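Local coordinates for Csc2 (Thermofilum pendens, PDB 4TXD), which probably binds CRISPR RNA as the Cas7-family backbone subunit of a type I-D interference complex, and carries a bound zinc ion, at residues 167-172 against 345-350; 38-43 against 249-254. One frame throughout, in Å; residues are numbered along the deposited sequence.

Contact 1: residues 167-172 against 345-350; sequences FCPHCT and KDLWRS. With ZN (zinc ion), chain B.
Pro169, in the first turn of helix 169-174, and Trp348 of helix 343-365 are the residues whose CA atoms lie nearest each other across the two segments, 6.3 Å from Pro169 CA to Trp348 CA. The proline ring stands at about a right angle to the indole: its CD lies over one face, 3.7 Å from the centroid of the six-membered ring and 4° off the normal, a CH-pi contact. Farther round the same pyrrolidine, CB and CG rest on the branch of Leu347, with Pro169 CG 3.6 Å from Leu347 CG. At the far end of the indole, Trp348 CH2 meets Cys168 CB at 3.5 Å, while Phe167 brings CE1 obliquely to Trp348 CZ3. Cys168 is the N-cap of the short helix, and its SG, swung between N and the carbonyl carbon (chi1 88°), binds zinc at 2.2 Å and accepts a weak hydrogen bond from Cys171 N. Cys171 SG is a second ligand, and Cys146 and Asp165 complete the site. Met105 and Leu109 of helix 94-115 also pack on Pro169. The chemistry is thus divided: thiolates of a CxxC motif hold the metal, while apolar contacts join this zinc-binding helix start to helix 343-365.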
ATOM      1  N   PHE A 167     -15.102  -3.862  -5.717  1.00 21.57           N
ATOM      2  CA  PHE A 167     -15.733  -3.409  -4.505  1.00 16.97           C
ATOM      3  C   PHE A 167     -15.070  -3.834  -3.197  1.00 21.40           C
ATOM      4  O   PHE A 167     -15.430  -3.373  -2.183  1.00 23.00           O
ATOM      5  CB  PHE A 167     -17.213  -3.753  -4.493  1.00 21.13           C
ATOM      6  CG  PHE A 167     -17.497  -5.211  -4.429  1.00 24.96           C
ATOM      7  CD1 PHE A 167     -17.514  -5.854  -3.239  1.00 24.61           C
ATOM      8  CD2 PHE A 167     -17.730  -5.926  -5.547  1.00 26.00           C
ATOM      9  CE1 PHE A 167     -17.773  -7.186  -3.168  1.00 26.69           C
ATOM     10  CE2 PHE A 167     -17.987  -7.265  -5.490  1.00 29.48           C
ATOM     11  CZ  PHE A 167     -18.005  -7.902  -4.292  1.00 26.46           C
ATOM     12  N   CYS A 168     -14.099  -4.716  -3.273  1.00 26.04           N
ATOM     13  CA  CYS A 168     -13.385  -5.139  -2.101  1.00 22.43           C
ATOM     14  C   CYS A 168     -12.397  -4.092  -1.628  1.00 27.54           C
ATOM     15  O   CYS A 168     -12.075  -3.190  -2.320  1.00 23.31           O
ATOM     16  CB  CYS A 168     -12.722  -6.477  -2.330  1.00 24.52           C
ATOM     17  SG  CYS A 168     -11.091  -6.409  -3.045  1.00 28.25           S
ATOM     18  N   PRO A 169     -11.979  -4.283  -0.306  1.00 24.01           N
ATOM     19  CA  PRO A 169     -11.077  -3.249   0.186  1.00 21.92           C
ATOM     20  C   PRO A 169      -9.818  -2.989  -0.647  1.00 21.78           C
ATOM     21  O   PRO A 169      -9.425  -1.888  -0.734  1.00 23.52           O
ATOM     22  CB  PRO A 169     -10.690  -3.751   1.564  1.00 25.12           C
ATOM     23  CG  PRO A 169     -11.884  -4.453   2.056  1.00 23.60           C
ATOM     24  CD  PRO A 169     -12.264  -5.233   0.883  1.00 19.48           C
ATOM     25  N   HIS A 170      -9.216  -3.988  -1.234  1.00 18.66           N
ATOM     26  CA  HIS A 170      -8.018  -3.718  -1.982  1.00 25.31           C
ATOM     27  C   HIS A 170      -8.334  -2.963  -3.260  1.00 24.21           C
ATOM     28  O   HIS A 170      -7.618  -2.108  -3.626  1.00 24.14           O
ATOM     29  CB  HIS A 170      -7.143  -4.953  -2.189  1.00 24.19           C
ATOM     30  CG  HIS A 170      -7.318  -5.620  -3.499  1.00 26.92           C
ATOM     31  ND1 HIS A 170      -6.773  -5.133  -4.656  1.00 35.44           N
ATOM     32  CD2 HIS A 170      -7.986  -6.735  -3.842  1.00 35.30           C
ATOM     33  CE1 HIS A 170      -7.090  -5.921  -5.656  1.00 40.62           C
ATOM     34  NE2 HIS A 170      -7.835  -6.898  -5.189  1.00 34.11           N
ATOM     35  N   CYS A 171      -9.452  -3.267  -3.877  1.00 22.02           N
ATOM     36  CA  CYS A 171      -9.873  -2.521  -5.047  1.00 25.73           C
ATOM     37  C   CYS A 171     -10.193  -1.079  -4.741  1.00 20.38           C
ATOM     38  O   CYS A 171      -9.759  -0.220  -5.422  1.00 26.31           O
ATOM     39  CB  CYS A 171     -11.068  -3.172  -5.715  1.00 29.47           C
ATOM     40  SG  CYS A 171     -10.735  -4.667  -6.624  1.00 27.70           S
ATOM     41  N   THR A 172     -10.953  -0.843  -3.699  1.00 19.15           N
ATOM     42  CA  THR A 172     -11.402   0.489  -3.403  1.00 19.93           C
ATOM     43  C   THR A 172     -10.318   1.372  -2.837  1.00 22.52           C
ATOM     44  O   THR A 172     -10.319   2.545  -3.026  1.00 23.94           O
ATOM     45  CB  THR A 172     -12.640   0.491  -2.499  1.00 24.01           C
ATOM     46  OG1 THR A 172     -12.327  -0.087  -1.255  1.00 23.50           O
ATOM     47  CG2 THR A 172     -13.733  -0.282  -3.133  1.00 22.02           C
ATOM     48  N   LYS A 345     -13.914  -6.663   9.532  1.00 28.50           N
ATOM     49  CA  LYS A 345     -15.348  -6.530   9.336  1.00 30.70           C
ATOM     50  C   LYS A 345     -15.670  -5.067   9.054  1.00 25.36           C
ATOM     51  O   LYS A 345     -16.424  -4.746   8.133  1.00 29.91           O
ATOM     52  CB  LYS A 345     -16.122  -7.032  10.561  1.00 31.46           C
ATOM     53  CG  LYS A 345     -17.634  -7.132  10.342  1.00 28.60           C
ATOM     54  CD  LYS A 345     -18.343  -7.539  11.638  1.00 31.24           C
ATOM     55  CE  LYS A 345     -19.858  -7.637  11.457  1.00 43.10           C
ATOM     56  NZ  LYS A 345     -20.566  -8.027  12.720  1.00 37.18           N
ATOM     57  N   ASP A 346     -15.085  -4.177   9.841  1.00 19.57           N
ATOM     58  CA  ASP A 346     -15.322  -2.762   9.644  1.00 25.24           C
ATOM     59  C   ASP A 346     -14.681  -2.293   8.340  1.00 26.00           C
ATOM     60  O   ASP A 346     -15.186  -1.377   7.692  1.00 24.78           O
ATOM     61  CB  ASP A 346     -14.806  -1.975  10.830  1.00 29.27           C
ATOM     62  CG  ASP A 346     -15.506  -2.364  12.111  1.00 51.50           C
ATOM     63  OD1 ASP A 346     -16.752  -2.396  12.109  1.00 38.95           O
ATOM     64  OD2 ASP A 346     -14.816  -2.668  13.104  1.00 42.12           O
ATOM     65  N   LEU A 347     -13.594  -2.948   7.951  1.00 24.46           N
ATOM     66  CA  LEU A 347     -12.944  -2.661   6.677  1.00 27.52           C
ATOM     67  C   LEU A 347     -13.876  -2.980   5.505  1.00 30.26           C
ATOM     68  O   LEU A 347     -14.000  -2.206   4.554  1.00 23.84           O
ATOM     69  CB  LEU A 347     -11.646  -3.458   6.545  1.00 24.59           C
ATOM     70  CG  LEU A 347     -10.863  -3.251   5.244  1.00 23.54           C
ATOM     71  CD1 LEU A 347     -10.325  -1.809   5.131  1.00 21.87           C
ATOM     72  CD2 LEU A 347      -9.745  -4.312   5.089  1.00 21.85           C
ATOM     73  N   TRP A 348     -14.512  -4.125   5.562  1.00 25.74           N
ATOM     74  CA  TRP A 348     -15.454  -4.527   4.534  1.00 29.54           C
ATOM     75  C   TRP A 348     -16.678  -3.589   4.519  1.00 30.02           C
ATOM     76  O   TRP A 348     -17.086  -3.140   3.492  1.00 24.94           O
ATOM     77  CB  TRP A 348     -15.864  -5.974   4.713  1.00 26.43           C
ATOM     78  CG  TRP A 348     -15.226  -6.985   3.873  1.00 24.92           C
ATOM     79  CD1 TRP A 348     -14.491  -8.013   4.298  1.00 21.60           C
ATOM     80  CD2 TRP A 348     -15.310  -7.126   2.460  1.00 28.83           C
ATOM     81  NE1 TRP A 348     -14.093  -8.778   3.278  1.00 21.36           N
ATOM     82  CE2 TRP A 348     -14.582  -8.259   2.122  1.00 26.11           C
ATOM     83  CE3 TRP A 348     -15.929  -6.404   1.444  1.00 25.55           C
ATOM     84  CZ2 TRP A 348     -14.458  -8.690   0.836  1.00 26.31           C
ATOM     85  CZ3 TRP A 348     -15.793  -6.827   0.188  1.00 25.11           C
ATOM     86  CH2 TRP A 348     -15.067  -7.951  -0.125  1.00 27.85           C
ATOM     87  N   ARG A 349     -17.217  -3.278   5.681  1.00 23.19           N
ATOM     88  CA  ARG A 349     -18.291  -2.276   5.776  1.00 26.43           C
ATOM     89  C   ARG A 349     -17.898  -0.964   5.096  1.00 30.26           C
ATOM     90  O   ARG A 349     -18.692  -0.363   4.370  1.00 24.11           O
ATOM     91  CB  ARG A 349     -18.654  -1.978   7.237  1.00 30.69           C
ATOM     92  CG  ARG A 349     -19.507  -3.034   7.948  1.00 43.11           C
ATOM     93  CD  ARG A 349     -19.653  -2.710   9.446  1.00 36.71           C
ATOM     94  NE  ARG A 349     -20.098  -1.338   9.660  1.00 37.88           N
ATOM     95  CZ  ARG A 349     -19.401  -0.398  10.300  1.00 47.25           C
ATOM     96  NH1 ARG A 349     -18.217  -0.669  10.828  1.00 47.37           N
ATOM     97  NH2 ARG A 349     -19.898   0.823  10.421  1.00 46.78           N
ATOM     98  N   SER A 350     -16.671  -0.517   5.345  1.00 22.57           N
ATOM     99  CA  SER A 350     -16.162   0.720   4.752  1.00 24.95           C
ATOM    100  C   SER A 350     -16.009   0.609   3.231  1.00 25.51           C
ATOM    101  O   SER A 350     -16.251   1.572   2.492  1.00 25.70           O
ATOM    102  CB  SER A 350     -14.818   1.085   5.382  1.00 23.49           C
ATOM    103  OG  SER A 350     -14.454   2.412   5.080  1.00 25.81           O
TER
HETATM  104 ZN    ZN B 401     -11.420  -6.468  -5.216  0.82 27.41          ZN

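Contact 2: residues 38-43 against 249-254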
ATOM      1  N   ARG A  38     -12.259  10.075   7.330  1.00 34.23           N
ATOM      2  CA  ARG A  38     -13.619  10.123   6.835  1.00 35.78           C
ATOM      3  C   ARG A  38     -14.464   9.131   7.582  1.00 36.06           C
ATOM      4  O   ARG A  38     -13.964   8.213   8.118  1.00 34.77           O
ATOM      5  CB  ARG A  38     -13.671   9.832   5.340  1.00 29.52           C
ATOM      6  CG  ARG A  38     -12.599  10.499   4.512  1.00 29.20           C
ATOM      7  CD  ARG A  38     -12.763  11.995   4.472  1.00 31.65           C
ATOM      8  NE  ARG A  38     -14.035  12.360   3.914  1.00 38.00           N
ATOM      9  CZ  ARG A  38     -14.231  12.684   2.649  1.00 43.65           C
ATOM     10  NH1 ARG A  38     -15.431  13.009   2.244  1.00 43.88           N
ATOM     11  NH2 ARG A  38     -13.244  12.702   1.793  1.00 32.80           N
ATOM     12  N   SER A  39     -15.762   9.343   7.595  1.00 38.47           N
ATOM     13  CA  SER A  39     -16.687   8.454   8.291  1.00 42.32           C
ATOM     14  C   SER A  39     -17.425   7.574   7.306  1.00 32.51           C
ATOM     15  O   SER A  39     -17.858   8.046   6.252  1.00 34.07           O
ATOM     16  CB  SER A  39     -17.705   9.252   9.115  1.00 41.44           C
ATOM     17  OG  SER A  39     -17.071  10.258   9.879  1.00 53.41           O
ATOM     18  N   ILE A  40     -17.568   6.298   7.648  1.00 31.34           N
ATOM     19  CA  ILE A  40     -18.408   5.395   6.871  1.00 32.43           C
ATOM     20  C   ILE A  40     -19.818   5.983   6.812  1.00 44.35           C
ATOM     21  O   ILE A  40     -20.350   6.438   7.826  1.00 37.46           O
ATOM     22  CB  ILE A  40     -18.443   3.976   7.474  1.00 34.28           C
ATOM     23  CG1 ILE A  40     -17.025   3.396   7.561  1.00 35.79           C
ATOM     24  CG2 ILE A  40     -19.331   3.059   6.648  1.00 38.84           C
ATOM     25  CD1 ILE A  40     -16.944   2.063   8.313  1.00 28.85           C
ATOM     26  N   GLY A  41     -20.399   6.016   5.619  1.00 39.80           N
ATOM     27  CA  GLY A  41     -21.769   6.468   5.457  1.00 37.39           C
ATOM     28  C   GLY A  41     -21.900   7.934   5.098  1.00 42.74           C
ATOM     29  O   GLY A  41     -22.992   8.392   4.760  1.00 40.72           O
ATOM     30  N   ASP A  42     -20.800   8.679   5.188  1.00 37.60           N
ATOM     31  CA  ASP A  42     -20.798  10.079   4.776  1.00 32.80           C
ATOM     32  C   ASP A  42     -21.265  10.197   3.330  1.00 43.57           C
ATOM     33  O   ASP A  42     -20.756   9.507   2.445  1.00 39.12           O
ATOM     34  CB  ASP A  42     -19.407  10.698   4.935  1.00 40.70           C
ATOM     35  CG  ASP A  42     -19.313  12.096   4.326  1.00 66.78           C
ATOM     36  OD1 ASP A  42     -20.349  12.798   4.269  1.00 70.68           O
ATOM     37  OD2 ASP A  42     -18.202  12.496   3.908  1.00 67.91           O
ATOM     38  N   LYS A  43     -22.238  11.072   3.102  1.00 45.91           N
ATOM     39  CA  LYS A  43     -22.779  11.284   1.764  1.00 45.54           C
ATOM     40  C   LYS A  43     -21.696  11.727   0.772  1.00 33.32           C
ATOM     41  O   LYS A  43     -21.776  11.429  -0.426  1.00 36.55           O
ATOM     42  CB  LYS A  43     -23.909  12.321   1.807  1.00 44.54           C
ATOM     43  N   ASP A 249      -8.230  10.656   2.345  1.00 25.30           N
ATOM     44  CA  ASP A 249      -9.663  10.354   2.302  1.00 24.90           C
ATOM     45  C   ASP A 249     -10.002   8.936   2.740  1.00 26.43           C
ATOM     46  O   ASP A 249     -10.947   8.328   2.233  1.00 27.21           O
ATOM     47  CB  ASP A 249     -10.206  10.615   0.892  1.00 25.92           C
ATOM     48  CG  ASP A 249     -10.100  12.070   0.506  1.00 35.57           C
ATOM     49  OD1 ASP A 249     -10.257  12.921   1.406  1.00 32.28           O
ATOM     50  OD2 ASP A 249      -9.844  12.367  -0.679  1.00 33.72           O
ATOM     51  N   LEU A 250      -9.231   8.412   3.690  1.00 25.14           N
ATOM     52  CA  LEU A 250      -9.515   7.106   4.255  1.00 22.43           C
ATOM     53  C   LEU A 250     -10.384   7.219   5.498  1.00 22.67           C
ATOM     54  O   LEU A 250     -10.328   8.215   6.220  1.00 25.11           O
ATOM     55  CB  LEU A 250      -8.219   6.365   4.628  1.00 26.82           C
ATOM     56  CG  LEU A 250      -7.208   6.070   3.521  1.00 25.08           C
ATOM     57  CD1 LEU A 250      -6.112   5.188   4.074  1.00 23.17           C
ATOM     58  CD2 LEU A 250      -7.895   5.394   2.339  1.00 21.65           C
ATOM     59  N   THR A 251     -11.181   6.185   5.732  1.00 24.72           N
ATOM     60  CA  THR A 251     -11.828   5.981   7.029  1.00 31.46           C
ATOM     61  C   THR A 251     -10.854   5.333   8.007  1.00 32.79           C
ATOM     62  O   THR A 251      -9.799   4.851   7.602  1.00 27.94           O
ATOM     63  CB  THR A 251     -13.049   5.082   6.909  1.00 23.90           C
ATOM     64  OG1 THR A 251     -12.623   3.794   6.465  1.00 25.29           O
ATOM     65  CG2 THR A 251     -14.060   5.658   5.895  1.00 22.73           C
ATOM     66  N   GLU A 252     -11.236   5.276   9.266  1.00 28.66           N
ATOM     67  CA  GLU A 252     -10.465   4.636  10.287  1.00 26.92           C
ATOM     68  C   GLU A 252     -10.065   3.213   9.963  1.00 26.79           C
ATOM     69  O   GLU A 252      -8.914   2.920   9.992  1.00 30.99           O
ATOM     70  CB  GLU A 252     -11.160   4.739  11.644  1.00 30.45           C
ATOM     71  CG  GLU A 252     -10.525   3.937  12.747  1.00 35.64           C
ATOM     72  CD  GLU A 252     -10.957   4.375  14.135  1.00 57.42           C
ATOM     73  OE1 GLU A 252     -11.549   5.436  14.311  1.00 50.18           O
ATOM     74  OE2 GLU A 252     -10.661   3.650  15.066  1.00 68.40           O
ATOM     75  N   PRO A 253     -10.983   2.331   9.634  1.00 27.99           N
ATOM     76  CA  PRO A 253     -10.520   0.965   9.363  1.00 23.85           C
ATOM     77  C   PRO A 253      -9.695   0.814   8.081  1.00 32.67           C
ATOM     78  O   PRO A 253      -8.883  -0.111   7.971  1.00 24.40           O
ATOM     79  CB  PRO A 253     -11.821   0.158   9.254  1.00 28.53           C
ATOM     80  CG  PRO A 253     -12.878   1.147   8.982  1.00 24.23           C
ATOM     81  CD  PRO A 253     -12.455   2.432   9.616  1.00 31.19           C
ATOM     82  N   GLU A 254      -9.919   1.692   7.113  1.00 27.98           N
ATOM     83  CA  GLU A 254      -9.120   1.663   5.894  1.00 24.02           C
ATOM     84  C   GLU A 254      -7.670   2.046   6.221  1.00 23.20           C
ATOM     85  O   GLU A 254      -6.719   1.378   5.787  1.00 25.32           O
ATOM     86  CB  GLU A 254      -9.730   2.594   4.848  1.00 23.90           C
ATOM     87  CG  GLU A 254     -11.061   2.067   4.308  1.00 23.92           C
ATOM     88  CD  GLU A 254     -11.812   3.084   3.456  1.00 26.08           C
ATOM     89  OE1 GLU A 254     -11.343   4.230   3.299  1.00 24.22           O
ATOM     90  OE2 GLU A 254     -12.889   2.720   2.950  1.00 28.70           O
TER
HETATM   91  O   HOH W   1     -13.547   6.635  10.064  1.00 35.14           O
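Arg38 and Asp249 run side by side and point the same way, yet the planes of their flat ends are 79° apart, and one carboxylate oxygen makes the contact. Asp249 OD1 sits at the guanidinium edge, 3.0 Å from Arg38 NH2, in a salt bridge whose hydrogen bond is weak and bent (136°). A straighter bond links the other terminal nitrogen, Arg38 NH1, to Asp42 OD2 at 3.3 Å, in the guanidinium plane. The arginine chain bends at chi2 and chi3, folding back so that CG packs over the backbone of Asp249. Phe47 O also takes a bond from Arg38 NH2, and Lys49 N gives one to Asp249 OD1.

At the backbone end of Arg38, its N donates to Leu250 O at 2.9 Å, and a water bridges Arg38 O to Glu252 N. Thr251 lays its CG2 against Arg38 O, and that methyl also meets Ile40 CG1 with the two side chains nearly perpendicular. Farther on, Ile40 CD1 reaches Pro253 CG at 4.2 Å. Thr251 and Glu254 form a capping box at the start of helix 252-263: Thr251 N donates to Glu254 OE1 at 3.1 Å, and Glu254 N returns a weak, long bond to Thr251 OG1. Two carboxylates round one arginine imply a charge network that ties the loop ahead of strand 52-61, with its type II turn from Ser39 to Asp42, to the entry of this helix.

Contacts 1 and 2 lie on the same side of the chain's centre, their own centres 11 Å apart, and meet where helix 343-365 passes the start of helix 252-263. Ser350, of the helix in contact 1, puts OG 2.7 Å from Thr251 OG1 and 2.7 Å from Glu254 OE2, both probable hydrogen bonds, and so joins the capping box of contact 2. Van der Waals packing adds to this: Leu347 CD1 is 3.6 Å from Pro253 O. One helix therefore carries Trp348 and Leu347 against the zinc-binding start of helix 169-174 and Ser350 against the cap. The zinc belongs to contact 1 alone; 38-43 against 249-254 lies away from the metal.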